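PDB 6FAK: afamin from Homo sapiens, which carries hydrophobic molecules in body fluids, binding vitamin E and keeping lipidated Wnt proteins soluble and active. Local coordinates for residues R361-T366 and P370-Y375. Numbering follows the deposited sequence. Where two conformers were deposited one is given.
Sequences RNCCNT and PGCYRY
Cys363 and Cys372 illustrate how one covalent link can carry most of a contact: their SG atoms are bonded at 2.1 Å, with a torsion of -69° about the S-S bond. The two sulfurs approach differently. SG of Cys372 extends anti to its backbone N (chi1 177°), whereas SG of Cys363 lies beside its own N, and the CA atoms end up 5.5 Å apart. Neighbouring Cys364 is joined to Cys319, so adjacent cysteines near the C-terminal end of helix 346-363 feed two disulfides, the paired-disulfide motif of the albumin family, here in the second albumin domain. Cys363 thereby ties this helix to the short helix 369-373, and Cys364 ties it to helix 318-324.

Apolar packing flanks the bridge. SG of Cys363 comes 4.1 Å from CB of Tyr373, while CB of Cys363 sits at the edge of the tyrosine ring, near its plane. The Tyr373 side chain also touches Val318 and Leu360.

Polar contacts lie within the type I beta turn from Cys363 to Thr366. Cys363 O accepts two hydrogen bonds, from Thr366 N and, at 2.8 Å, from Thr366 OG1, which also makes a van der Waals contact of 4.0 Å with CB of Cys372. Beyond the turn, Tyr373 OH is hydrogen-bonded to Ser315 O.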
# COMPACT_ATOMS: atom_id res chain seq x y z
N ARG A 361 0.12 -25.32 21.48
CA ARG A 361 0.55 -26.60 20.90
C ARG A 361 1.44 -27.37 21.83
O ARG A 361 1.32 -28.60 21.94
CB ARG A 361 1.27 -26.41 19.57
CG ARG A 361 0.30 -26.43 18.42
CD ARG A 361 0.87 -27.10 17.21
NE ARG A 361 2.12 -26.49 16.79
CZ ARG A 361 2.78 -26.81 15.67
NH1 ARG A 361 2.29 -27.75 14.84
NH2 ARG A 361 3.93 -26.19 15.39
N ASN A 362 2.35 -26.67 22.49
CA ASN A 362 3.18 -27.28 23.50
C ASN A 362 2.39 -27.62 24.77
O ASN A 362 2.33 -28.79 25.16
CB ASN A 362 4.41 -26.40 23.78
CG ASN A 362 5.26 -26.95 24.89
OD1 ASN A 362 5.01 -26.66 26.06
ND2 ASN A 362 6.27 -27.75 24.54
N CYS A 363 1.81 -26.61 25.41
CA CYS A 363 1.13 -26.76 26.71
C CYS A 363 0.03 -27.78 26.78
O CYS A 363 -0.05 -28.51 27.78
CB CYS A 363 0.54 -25.40 27.19
SG CYS A 363 1.79 -24.13 27.60
N CYS A 364 -0.79 -27.88 25.72
CA CYS A 364 -1.95 -28.78 25.71
C CYS A 364 -1.51 -30.26 25.58
O CYS A 364 -2.31 -31.18 25.79
CB CYS A 364 -2.96 -28.40 24.64
SG CYS A 364 -3.85 -26.79 24.99
N ASN A 365 -0.25 -30.48 25.26
CA ASN A 365 0.33 -31.85 25.30
C ASN A 365 1.30 -32.14 26.46
O ASN A 365 1.94 -33.19 26.45
CB ASN A 365 1.02 -32.14 23.96
CG ASN A 365 0.05 -32.22 22.82
OD1 ASN A 365 -0.90 -33.00 22.82
ND2 ASN A 365 0.30 -31.41 21.80
N THR A 366 1.41 -31.23 27.45
CA THR A 366 2.15 -31.47 28.68
C THR A 366 1.28 -32.09 29.76
O THR A 366 0.05 -32.10 29.68
CB THR A 366 2.79 -30.18 29.27
OG1 THR A 366 1.80 -29.25 29.73
CG2 THR A 366 3.62 -29.49 28.28
N PRO A 370 -2.83 -26.40 32.27
CA PRO A 370 -3.15 -25.11 32.94
C PRO A 370 -1.95 -24.42 33.64
O PRO A 370 -1.88 -23.19 33.69
CB PRO A 370 -4.18 -25.53 34.00
CG PRO A 370 -4.86 -26.66 33.31
CD PRO A 370 -3.71 -27.45 32.78
N GLY A 371 -1.03 -25.22 34.17
CA GLY A 371 0.18 -24.70 34.78
C GLY A 371 1.15 -24.11 33.77
O GLY A 371 1.98 -23.27 34.14
N CYS A 372 1.05 -24.55 32.51
CA CYS A 372 1.92 -24.12 31.43
C CYS A 372 1.36 -22.87 30.74
O CYS A 372 2.09 -21.90 30.50
CB CYS A 372 2.08 -25.31 30.46
SG CYS A 372 3.04 -25.08 28.96
N TYR A 373 0.08 -22.88 30.36
CA TYR A 373 -0.49 -21.71 29.64
C TYR A 373 -0.88 -20.51 30.49
O TYR A 373 -1.10 -19.41 29.99
CB TYR A 373 -1.65 -22.14 28.73
CG TYR A 373 -2.87 -22.76 29.35
CD1 TYR A 373 -3.74 -22.01 30.15
CD2 TYR A 373 -3.25 -24.04 29.01
CE1 TYR A 373 -4.91 -22.56 30.65
CE2 TYR A 373 -4.41 -24.60 29.50
CZ TYR A 373 -5.25 -23.85 30.32
OH TYR A 373 -6.37 -24.39 30.81
N ARG A 374 -0.93 -20.72 31.80
CA ARG A 374 -1.06 -19.68 32.80
C ARG A 374 -0.13 -18.48 32.57
O ARG A 374 -0.53 -17.36 32.83
CB ARG A 374 -0.81 -20.32 34.18
CG ARG A 374 -0.48 -19.39 35.34
CD ARG A 374 -0.14 -20.20 36.59
NE ARG A 374 -1.27 -20.31 37.48
CZ ARG A 374 -1.45 -21.24 38.42
NH1 ARG A 374 -0.56 -22.21 38.58
NH2 ARG A 374 -2.53 -21.21 39.19
N TYR A 375 1.06 -18.75 32.05
CA TYR A 375 2.10 -17.74 31.79
C TYR A 375 2.13 -17.17 30.37
O TYR A 375 3.14 -16.58 29.96
CB TYR A 375 3.45 -18.36 32.13
CG TYR A 375 3.49 -18.80 33.56
CD1 TYR A 375 3.53 -17.87 34.56
CD2 TYR A 375 3.36 -20.15 33.90
CE1 TYR A 375 3.51 -18.25 35.88
CE2 TYR A 375 3.36 -20.54 35.22
CZ TYR A 375 3.43 -19.59 36.20
OH TYR A 375 3.42 -19.96 37.52